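PDB 4WUJ: glycoside hydrolase family 15, cellulose signaling associated protein envoy from Hypocrea jecorina, which senses blue light through a flavin-binding LOV domain, the part present here, and probably links light to oxidative-stress signalling in the fungus. Local coordinates for residues 10-15 against 52-57; 38-43 against 139-144; 104-109 against 126-131. All blocks are in the same frame, centred on the assembly; numbering follows the deposited sequence.

Contact 1 (10-15 against 52-57); sequences SGIDVM and IVYASP
Y54 meets V14 and I12 because its CG stands anti to the backbone N (chi1 176°), which sends the ring off the strand toward 10-15, while V14, with CG1 anti to its own N, turns CG2 back at that ring. The contact packs the N-terminal segment leading into helix 14-22 against strand 52-55, an edge strand of the antiparallel PAS sheet in this LOV domain. V14 CG2 forms a CH-pi contact over one face of the Y54 ring, 3.9 Å from the centroid and 18° off the ring normal; it is displaced toward the rim, with CE1 the closest ring atom. I12 runs past Y54 in the opposite direction, and its CD1 reaches the Y54 CB at 3.9 Å. S10 sits on the CD2-CE2 side of the ring, where CB and OG approach obliquely. No hydrogen bond crosses between the segments, so the contact rests on apolar packing. The polar ends turn to the second subunit: Y54 OH is hydrogen-bonded to C36 N and S10 OG to D35, both of that subunit, which ties this packing to the dimer interface. V53 and Y54 both face L42, forming a classic beta bulge. Segment 10-15 opens with an ST turn: I12 N donates to S10 OG at 3.1 Å, with an N-H...O angle of 159°.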
loop_
_atom_site.group_PDB
_atom_site.type_symbol
_atom_site.label_atom_id
_atom_site.label_comp_id
_atom_site.label_asym_id
_atom_site.label_seq_id
_atom_site.Cartn_x
_atom_site.Cartn_y
_atom_site.Cartn_z
ATOM N N SER C 10 5.332 7.276 7.892
ATOM C CA SER C 10 6.421 6.493 8.529
ATOM C C SER C 10 7.806 6.916 8.028
ATOM O O SER C 10 8.815 6.507 8.589
ATOM C CB SER C 10 6.262 4.993 8.227
ATOM O OG SER C 10 6.632 4.736 6.885
ATOM N N GLY C 11 7.859 7.714 6.961
ATOM C CA GLY C 11 9.129 8.128 6.392
ATOM C C GLY C 11 9.691 7.135 5.407
ATOM O O GLY C 11 10.624 7.445 4.668
ATOM N N ILE C 12 9.149 5.920 5.431
ATOM C CA ILE C 12 9.650 4.838 4.618
ATOM C C ILE C 12 8.967 4.820 3.279
ATOM O O ILE C 12 7.756 4.984 3.197
ATOM C CB ILE C 12 9.360 3.515 5.317
ATOM C CG1 ILE C 12 10.210 3.397 6.609
ATOM C CG2 ILE C 12 9.626 2.374 4.399
ATOM C CD1 ILE C 12 9.757 2.296 7.510
ATOM N N ASP C 13 9.738 4.597 2.224
ATOM C CA ASP C 13 9.184 4.549 0.878
ATOM C C ASP C 13 8.744 3.136 0.535
ATOM O O ASP C 13 9.351 2.465 -0.296
ATOM C CB ASP C 13 10.197 5.060 -0.148
ATOM C CG ASP C 13 9.591 5.195 -1.551
ATOM O OD1 ASP C 13 8.363 5.041 -1.676
ATOM O OD2 ASP C 13 10.338 5.461 -2.521
ATOM N N VAL C 14 7.676 2.688 1.174
ATOM C CA VAL C 14 7.222 1.319 0.991
ATOM C C VAL C 14 6.946 1.047 -0.475
ATOM O O VAL C 14 7.268 -0.024 -1.015
ATOM C CB VAL C 14 5.974 1.004 1.838
ATOM C CG1 VAL C 14 5.528 -0.420 1.661
ATOM C CG2 VAL C 14 6.268 1.275 3.326
ATOM N N MET C 15 6.369 2.018 -1.153
ATOM C CA MET C 15 5.904 1.713 -2.475
ATOM C C MET C 15 7.110 1.722 -3.429
ATOM O O MET C 15 7.151 0.918 -4.372
ATOM C CB MET C 15 4.721 2.617 -2.856
ATOM C CG MET C 15 3.635 2.738 -1.694
ATOM S SD MET C 15 2.207 1.588 -1.682
ATOM C CE MET C 15 0.829 2.696 -1.964
ATOM N N ILE C 52 10.158 -6.360 13.243
ATOM C CA ILE C 52 9.275 -5.528 12.411
ATOM C C ILE C 52 9.601 -4.038 12.620
ATOM O O ILE C 52 9.630 -3.558 13.760
ATOM C CB ILE C 52 7.807 -5.758 12.750
ATOM C CG1 ILE C 52 7.390 -7.168 12.397
ATOM C CG2 ILE C 52 6.890 -4.767 11.982
ATOM C CD1 ILE C 52 6.137 -7.577 13.148
ATOM N N VAL C 53 9.878 -3.332 11.521
ATOM C CA VAL C 53 10.093 -1.891 11.581
ATOM C C VAL C 53 8.948 -1.125 10.922
ATOM O O VAL C 53 8.857 0.095 11.056
ATOM C CB VAL C 53 11.443 -1.473 10.972
ATOM C CG1 VAL C 53 12.573 -2.100 11.758
ATOM C CG2 VAL C 53 11.557 -1.861 9.545
ATOM N N TYR C 54 8.079 -1.857 10.218
ATOM C CA TYR C 54 6.883 -1.302 9.600
ATOM C C TYR C 54 5.877 -2.403 9.302
ATOM O O TYR C 54 6.249 -3.438 8.708
ATOM C CB TYR C 54 7.251 -0.605 8.273
ATOM C CG TYR C 54 6.058 -0.087 7.519
ATOM C CD1 TYR C 54 5.361 -0.890 6.601
ATOM C CD2 TYR C 54 5.592 1.221 7.735
ATOM C CE1 TYR C 54 4.242 -0.389 5.908
ATOM C CE2 TYR C 54 4.498 1.716 7.049
ATOM C CZ TYR C 54 3.813 0.911 6.154
ATOM O OH TYR C 54 2.719 1.460 5.529
ATOM N N ALA C 55 4.614 -2.166 9.669
ATOM C CA ALA C 55 3.499 -2.990 9.207
ATOM C C ALA C 55 2.403 -2.086 8.599
ATOM O O ALA C 55 2.107 -0.982 9.123
ATOM C CB ALA C 55 2.945 -3.787 10.341
ATOM N N SER C 56 1.815 -2.543 7.493
ATOM C CA SER C 56 0.794 -1.768 6.774
ATOM C C SER C 56 -0.544 -1.728 7.527
ATOM O O SER C 56 -0.773 -2.531 8.416
ATOM C CB SER C 56 0.532 -2.397 5.406
ATOM O OG SER C 56 0.113 -3.748 5.567
ATOM N N PRO C 57 -1.428 -0.769 7.181
ATOM C CA PRO C 57 -2.821 -0.858 7.661
ATOM C C PRO C 57 -3.464 -2.250 7.420
ATOM O O PRO C 57 -4.148 -2.811 8.274
ATOM C CB PRO C 57 -3.558 0.235 6.831
ATOM C CG PRO C 57 -2.424 1.256 6.531
ATOM C CD PRO C 57 -1.197 0.398 6.305
#

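Contact 2 (38-43 against 139-144); sequences VSLTLC and FAVGLQ. With FMN (flavin mononucleotide), chain I.
Q144 and S39 join side chains at one end of an antiparallel strand pair that forms part of the flavin-binding face of the PAS sheet. S39 OG donates to Q144 OE1 at 2.8 Å, 24° out of the carboxamide C=O plane. With the chain bent at chi2 (80°), Q144 turns its amide across T41, and NE2 donates to FMN O4 at 3.1 Å and weakly to FMN N5. A longer, weak bond joins NE2 to T41 OG1 at 3.5 Å. The oxygen end is thus held by S39 and the nitrogen end by flavin, consistent with the LOV-family role of this glutamine in sensing the state of N5. Packing is tight along the hydrogen-bonded pairs T41-G142 and C43-A140, with T41 N 2.9 Å from G142 O; flavin C7M lies 3.4 Å from G142 N, and C43 SG touches the same methyl at 3.6 Å. The opposite face is apolar, with L40 CD1 against L143 CD2 at 3.7 Å and L42 CD1 against V141 CG2. Toward solvent, a water accepts from S39 N and donates to Q144 O, and F139 at the other end is partly exposed. Strand 39-44 lies between 52-55 and 139-144; strand 120-129 flanks the latter, helix 14-22 packs on the leucine face through L18 and I17, and F59 and L62 of helix 57-63 touch Q144.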
loop_
_atom_site.group_PDB
_atom_site.type_symbol
_atom_site.label_atom_id
_atom_site.label_comp_id
_atom_site.label_asym_id
_atom_site.label_seq_id
_atom_site.Cartn_x
_atom_site.Cartn_y
_atom_site.Cartn_z
ATOM N N VAL C 38 -3.092 -4.359 1.034
ATOM C CA VAL C 38 -2.284 -5.566 1.210
ATOM C C VAL C 38 -1.684 -5.597 2.631
ATOM O O VAL C 38 -1.295 -4.574 3.168
ATOM C CB VAL C 38 -1.137 -5.689 0.160
ATOM C CG1 VAL C 38 -0.083 -4.643 0.361
ATOM C CG2 VAL C 38 -0.462 -7.063 0.249
ATOM N N SER C 39 -1.682 -6.763 3.267
ATOM C CA SER C 39 -1.011 -6.896 4.550
ATOM C C SER C 39 0.501 -7.060 4.319
ATOM O O SER C 39 0.950 -7.920 3.537
ATOM C CB SER C 39 -1.589 -8.032 5.344
ATOM O OG SER C 39 -0.690 -8.453 6.336
ATOM N N LEU C 40 1.283 -6.198 4.951
ATOM C CA LEU C 40 2.709 -6.103 4.645
ATOM C C LEU C 40 3.494 -5.819 5.896
ATOM O O LEU C 40 3.069 -5.002 6.720
ATOM C CB LEU C 40 2.983 -5.000 3.645
ATOM C CG LEU C 40 4.433 -4.762 3.235
ATOM C CD1 LEU C 40 4.511 -4.286 1.786
ATOM C CD2 LEU C 40 5.125 -3.776 4.168
ATOM N N THR C 41 4.611 -6.534 6.056
ATOM C CA THR C 41 5.566 -6.242 7.109
ATOM C C THR C 41 6.929 -6.020 6.466
ATOM O O THR C 41 7.257 -6.562 5.399
ATOM C CB THR C 41 5.646 -7.359 8.205
ATOM O OG1 THR C 41 6.188 -8.564 7.644
ATOM C CG2 THR C 41 4.287 -7.651 8.784
ATOM N N LEU C 42 7.697 -5.171 7.110
ATOM C CA LEU C 42 9.063 -4.914 6.736
ATOM C C LEU C 42 9.895 -5.218 7.990
ATOM O O LEU C 42 9.613 -4.694 9.096
ATOM C CB LEU C 42 9.214 -3.455 6.334
ATOM C CG LEU C 42 10.476 -2.965 5.655
ATOM C CD1 LEU C 42 10.881 -3.759 4.417
ATOM C CD2 LEU C 42 10.178 -1.513 5.282
ATOM N N CYS C 43 10.903 -6.065 7.817
ATOM C CA CYS C 43 11.734 -6.505 8.941
ATOM C C CYS C 43 13.179 -6.210 8.637
ATOM O O CYS C 43 13.624 -6.402 7.512
ATOM C CB CYS C 43 11.546 -7.988 9.197
ATOM S SG CYS C 43 9.879 -8.432 9.772
ATOM N N PHE C 139 16.930 -5.899 4.499
ATOM C CA PHE C 139 15.538 -6.001 4.936
ATOM C C PHE C 139 14.824 -7.151 4.227
ATOM O O PHE C 139 15.276 -7.677 3.218
ATOM C CB PHE C 139 14.780 -4.682 4.689
ATOM C CG PHE C 139 15.262 -3.545 5.543
ATOM C CD1 PHE C 139 16.482 -2.937 5.283
ATOM C CD2 PHE C 139 14.492 -3.077 6.603
ATOM C CE1 PHE C 139 16.927 -1.882 6.078
ATOM C CE2 PHE C 139 14.934 -2.040 7.407
ATOM C CZ PHE C 139 16.146 -1.433 7.140
ATOM N N ALA C 140 13.690 -7.521 4.787
ATOM C CA ALA C 140 12.847 -8.525 4.217
ATOM C C ALA C 140 11.467 -7.923 4.226
ATOM O O ALA C 140 11.069 -7.273 5.205
ATOM C CB ALA C 140 12.881 -9.807 5.049
ATOM N N VAL C 141 10.766 -8.113 3.117
ATOM C CA VAL C 141 9.382 -7.702 2.974
ATOM C C VAL C 141 8.551 -8.937 2.976
ATOM O O VAL C 141 8.783 -9.834 2.172
ATOM C CB VAL C 141 9.110 -7.036 1.606
ATOM C CG1 VAL C 141 7.622 -6.661 1.514
ATOM C CG2 VAL C 141 10.015 -5.873 1.410
ATOM N N GLY C 142 7.584 -8.975 3.866
ATOM C CA GLY C 142 6.589 -10.010 3.877
ATOM C C GLY C 142 5.210 -9.500 3.475
ATOM O O GLY C 142 4.792 -8.394 3.856
ATOM N N LEU C 143 4.528 -10.319 2.669
ATOM C CA LEU C 143 3.163 -10.078 2.261
ATOM C C LEU C 143 2.349 -11.203 2.830
ATOM O O LEU C 143 2.672 -12.375 2.587
ATOM C CB LEU C 143 3.041 -10.077 0.740
ATOM C CG LEU C 143 3.837 -9.018 -0.004
ATOM C CD1 LEU C 143 3.500 -9.044 -1.526
ATOM C CD2 LEU C 143 3.531 -7.654 0.577
ATOM N N GLN C 144 1.357 -10.858 3.643
ATOM C CA GLN C 144 0.395 -11.808 4.188
ATOM C C GLN C 144 -0.994 -11.635 3.497
ATOM O O GLN C 144 -1.318 -10.546 2.962
ATOM C CB GLN C 144 0.168 -11.574 5.674
ATOM C CG GLN C 144 1.396 -11.677 6.577
ATOM C CD GLN C 144 2.302 -10.461 6.602
ATOM O OE1 GLN C 144 1.927 -9.318 6.213
ATOM N NE2 GLN C 144 3.533 -10.702 7.068
HETATM N N1 FMN I . 5.743 -16.132 9.891
HETATM C C2 FMN I . 4.386 -16.366 9.963
HETATM O O2 FMN I . 3.958 -17.372 10.524
HETATM N N3 FMN I . 3.492 -15.450 9.414
HETATM C C4 FMN I . 3.929 -14.313 8.779
HETATM O O4 FMN I . 3.104 -13.526 8.325
HETATM C C4A FMN I . 5.307 -14.063 8.698
HETATM N N5 FMN I . 5.783 -12.914 8.081
HETATM C C5A FMN I . 7.127 -12.687 7.993
HETATM C C6 FMN I . 7.554 -11.539 7.352
HETATM C C7 FMN I . 8.906 -11.253 7.267
HETATM C C7M FMN I . 9.318 -10.004 6.552
HETATM C C8 FMN I . 9.844 -12.149 7.829
HETATM C C8M FMN I . 11.320 -11.847 7.737
HETATM C C9 FMN I . 9.400 -13.319 8.459
HETATM C C9A FMN I . 8.040 -13.593 8.549
HETATM N N10 FMN I . 7.565 -14.745 9.186
HETATM C C10 FMN I . 6.205 -14.978 9.260
HETATM C "C1'" FMN I . 8.455 -15.822 9.769
HETATM C "C2'" FMN I . 9.007 -15.646 11.164
HETATM O "O2'" FMN I . 9.210 -14.273 11.404
HETATM C "C3'" FMN I . 10.293 -16.513 11.288
HETATM O "O3'" FMN I . 11.245 -16.149 10.294
HETATM C "C4'" FMN I . 9.955 -18.016 11.137
HETATM O "O4'" FMN I . 9.146 -18.398 12.228
HETATM C "C5'" FMN I . 11.197 -18.918 11.020
HETATM O "O5'" FMN I . 12.122 -18.616 12.049
HETATM P P FMN I . 12.035 -19.330 13.472
HETATM O O1P FMN I . 13.107 -18.664 14.319
HETATM O O2P FMN I . 10.729 -19.196 14.179
HETATM O O3P FMN I . 12.340 -20.782 13.305
HETATM O O HOH W 1 -3.334 -8.733 2.335
#

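Contact 3 (104-109 against 126-131); sequences HQEVQV and TILPLW. With FMN (flavin mononucleotide), chain I.
V107 and I127 form an antiparallel hydrogen-bonded pair, with the strand axes 4.8 Å apart and 171° between their directions: I127 N donates to V107 O at 2.9 Å and V107 N to I127 O at 3.1 Å. On their shared face these two side chains lie side by side and point the same way. V107 CG1, placed between its backbone N and carbonyl carbon (chi1 55°), meets I127 CB at 3.7 Å. The I127 chain continues to the flavin, where CD1 lies 3.7 Å from FMN C9A. The segments belong to the beta hairpin of strands 107-114 and 120-129, at one edge of the PAS sheet, and M97 of helix 92-103 also touches I127. On the other face Q108 extends its chain across T126, and NE2 gives a weak bond to T126 OG1 at 3.0 Å, bent to 132°. The stronger partner of T126 OG1 is Y7 OH of the second subunit. Before the strand, H104 ends helix 92-103 in a Schellman motif, and its O contacts P129 CG at 3.6 Å. E106 crosses P129 at a slant, its CG 4.0 Å from P129 CD, while its carboxylate is engaged outside the segments, in a salt bridge with R24 and a hydrogen bond from T28 N.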
loop_
_atom_site.group_PDB
_atom_site.type_symbol
_atom_site.label_atom_id
_atom_site.label_comp_id
_atom_site.label_asym_id
_atom_site.label_seq_id
_atom_site.Cartn_x
_atom_site.Cartn_y
_atom_site.Cartn_z
ATOM N N HIS C 104 18.707 -15.344 1.916
ATOM C CA HIS C 104 18.214 -14.195 1.137
ATOM C C HIS C 104 17.449 -14.652 -0.108
ATOM O O HIS C 104 17.599 -14.073 -1.179
ATOM C CB HIS C 104 19.357 -13.285 0.723
ATOM C CG HIS C 104 20.133 -12.749 1.876
ATOM N ND1 HIS C 104 21.096 -11.777 1.737
ATOM C CD2 HIS C 104 20.084 -13.048 3.195
ATOM C CE1 HIS C 104 21.609 -11.500 2.923
ATOM N NE2 HIS C 104 21.009 -12.258 3.824
ATOM N N GLN C 105 16.642 -15.697 0.039
ATOM C CA GLN C 105 15.868 -16.232 -1.062
ATOM C C GLN C 105 14.407 -15.890 -0.892
ATOM O O GLN C 105 13.855 -16.006 0.209
ATOM C CB GLN C 105 15.965 -17.764 -1.120
ATOM C CG GLN C 105 17.248 -18.343 -1.683
ATOM C CD GLN C 105 17.387 -19.811 -1.342
ATOM O OE1 GLN C 105 16.470 -20.413 -0.762
ATOM N NE2 GLN C 105 18.531 -20.399 -1.685
ATOM N N GLU C 106 13.783 -15.533 -2.009
ATOM C CA GLU C 106 12.337 -15.422 -2.099
ATOM C C GLU C 106 11.769 -16.718 -1.624
ATOM O O GLU C 106 12.359 -17.765 -1.872
ATOM C CB GLU C 106 11.900 -15.245 -3.555
ATOM C CG GLU C 106 12.178 -13.883 -4.106
ATOM C CD GLU C 106 12.019 -13.819 -5.615
ATOM O OE1 GLU C 106 11.012 -14.364 -6.155
ATOM O OE2 GLU C 106 12.912 -13.197 -6.242
ATOM N N VAL C 107 10.598 -16.663 -1.008
ATOM C CA VAL C 107 9.932 -17.859 -0.596
ATOM C C VAL C 107 8.479 -17.594 -0.435
ATOM O O VAL C 107 8.053 -16.507 -0.032
ATOM C CB VAL C 107 10.487 -18.368 0.753
ATOM C CG1 VAL C 107 10.402 -17.267 1.817
ATOM C CG2 VAL C 107 9.752 -19.605 1.211
ATOM N N GLN C 108 7.687 -18.597 -0.744
ATOM C CA GLN C 108 6.266 -18.462 -0.550
ATOM C C GLN C 108 5.746 -19.768 -0.033
ATOM O O GLN C 108 5.937 -20.825 -0.661
ATOM C CB GLN C 108 5.566 -18.035 -1.849
ATOM C CG GLN C 108 4.065 -17.982 -1.746
ATOM C CD GLN C 108 3.411 -17.517 -3.051
ATOM O OE1 GLN C 108 3.514 -18.176 -4.089
ATOM N NE2 GLN C 108 2.772 -16.360 -3.007
ATOM N N VAL C 109 5.097 -19.686 1.117
ATOM C CA VAL C 109 4.519 -20.832 1.759
ATOM C C VAL C 109 3.153 -20.466 2.272
ATOM O O VAL C 109 2.748 -19.313 2.288
ATOM C CB VAL C 109 5.359 -21.294 3.001
ATOM C CG1 VAL C 109 6.845 -21.286 2.682
ATOM C CG2 VAL C 109 5.056 -20.418 4.211
ATOM N N THR C 126 4.476 -14.498 1.701
ATOM C CA THR C 126 5.598 -14.426 0.764
ATOM C C THR C 126 6.662 -13.524 1.362
ATOM O O THR C 126 6.351 -12.412 1.779
ATOM C CB THR C 126 5.201 -13.737 -0.560
ATOM O OG1 THR C 126 4.100 -14.415 -1.146
ATOM C CG2 THR C 126 6.375 -13.708 -1.529
ATOM N N ILE C 127 7.916 -13.954 1.335
ATOM C CA ILE C 127 8.983 -13.163 1.879
ATOM C C ILE C 127 9.986 -12.892 0.804
ATOM O O ILE C 127 10.469 -13.805 0.134
ATOM C CB ILE C 127 9.608 -13.885 3.110
ATOM C CG1 ILE C 127 8.489 -14.184 4.103
ATOM C CG2 ILE C 127 10.703 -13.025 3.730
ATOM C CD1 ILE C 127 8.816 -15.053 5.258
ATOM N N LEU C 128 10.285 -11.622 0.612
ATOM C CA LEU C 128 11.255 -11.209 -0.375
ATOM C C LEU C 128 12.426 -10.450 0.263
ATOM O O LEU C 128 12.243 -9.696 1.204
ATOM C CB LEU C 128 10.556 -10.341 -1.429
ATOM C CG LEU C 128 9.344 -11.045 -2.065
ATOM C CD1 LEU C 128 8.024 -10.682 -1.406
ATOM C CD2 LEU C 128 9.292 -10.720 -3.515
ATOM N N PRO C 129 13.637 -10.653 -0.262
ATOM C CA PRO C 129 14.847 -9.934 0.137
ATOM C C PRO C 129 14.978 -8.558 -0.502
ATOM O O PRO C 129 14.599 -8.385 -1.658
ATOM C CB PRO C 129 15.957 -10.818 -0.427
ATOM C CG PRO C 129 15.331 -11.374 -1.716
ATOM C CD PRO C 129 13.924 -11.698 -1.261
ATOM N N LEU C 130 15.535 -7.603 0.241
ATOM C CA LEU C 130 15.970 -6.330 -0.323
ATOM C C LEU C 130 17.493 -6.281 -0.437
ATOM O O LEU C 130 18.185 -7.203 -0.004
ATOM C CB LEU C 130 15.517 -5.169 0.567
ATOM C CG LEU C 130 14.244 -4.474 0.126
ATOM C CD1 LEU C 130 13.126 -5.515 -0.056
ATOM C CD2 LEU C 130 13.855 -3.360 1.125
ATOM N N TRP C 131 18.006 -5.200 -1.023
ATOM C CA TRP C 131 19.445 -4.923 -1.023
ATOM C C TRP C 131 19.808 -3.973 0.138
ATOM O O TRP C 131 18.962 -3.200 0.618
ATOM C CB TRP C 131 19.899 -4.364 -2.390
ATOM C CG TRP C 131 19.494 -2.914 -2.720
ATOM C CD1 TRP C 131 19.671 -1.800 -1.929
ATOM C CD2 TRP C 131 18.890 -2.434 -3.952
ATOM N NE1 TRP C 131 19.197 -0.673 -2.579
ATOM C CE2 TRP C 131 18.720 -1.031 -3.817
ATOM C CE3 TRP C 131 18.471 -3.055 -5.145
ATOM C CZ2 TRP C 131 18.142 -0.235 -4.839
ATOM C CZ3 TRP C 131 17.890 -2.257 -6.163
ATOM C CH2 TRP C 131 17.737 -0.865 -5.998
HETATM N N1 FMN I . 5.743 -16.132 9.891
HETATM C C2 FMN I . 4.386 -16.366 9.963
HETATM O O2 FMN I . 3.958 -17.372 10.524
HETATM N N3 FMN I . 3.492 -15.450 9.414
HETATM C C4 FMN I . 3.929 -14.313 8.779
HETATM O O4 FMN I . 3.104 -13.526 8.325
HETATM C C4A FMN I . 5.307 -14.063 8.698
HETATM N N5 FMN I . 5.783 -12.914 8.081
HETATM C C5A FMN I . 7.127 -12.687 7.993
HETATM C C6 FMN I . 7.554 -11.539 7.352
HETATM C C7 FMN I . 8.906 -11.253 7.267
HETATM C C7M FMN I . 9.318 -10.004 6.552
HETATM C C8 FMN I . 9.844 -12.149 7.829
HETATM C C8M FMN I . 11.320 -11.847 7.737
HETATM C C9 FMN I . 9.400 -13.319 8.459
HETATM C C9A FMN I . 8.040 -13.593 8.549
HETATM N N10 FMN I . 7.565 -14.745 9.186
HETATM C C10 FMN I . 6.205 -14.978 9.260
HETATM C "C1'" FMN I . 8.455 -15.822 9.769
HETATM C "C2'" FMN I . 9.007 -15.646 11.164
HETATM O "O2'" FMN I . 9.210 -14.273 11.404
HETATM C "C3'" FMN I . 10.293 -16.513 11.288
HETATM O "O3'" FMN I . 11.245 -16.149 10.294
HETATM C "C4'" FMN I . 9.955 -18.016 11.137
HETATM O "O4'" FMN I . 9.146 -18.398 12.228
HETATM C "C5'" FMN I . 11.197 -18.918 11.020
HETATM O "O5'" FMN I . 12.122 -18.616 12.049
HETATM P P FMN I . 12.035 -19.330 13.472
HETATM O O1P FMN I . 13.107 -18.664 14.319
HETATM O O2P FMN I . 10.729 -19.196 14.179
HETATM O O3P FMN I . 12.340 -20.782 13.305
#

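In the fold
All three contacts reach one five-stranded antiparallel sheet. Contact 2 is buried, and its centre lies about 3 Å from the centre of the chain, whereas contacts 1 and 3 are partly buried and involve the outermost strands, 52-55 and 107-114; their centres stand about 17 Å apart. Contact 2 adjoins contact 1 through the bond of L42 N to Y54 O and adjoins contact 3 through that of L128 N to V141 O. Contacts 2 and 3 pair strands by backbone bonds and both touch FMN, the first with polar and apolar groups, the second with an apolar side chain; contact 1 joins a helix start to a strand without cross-segment hydrogen bonds. Each reaches the second subunit.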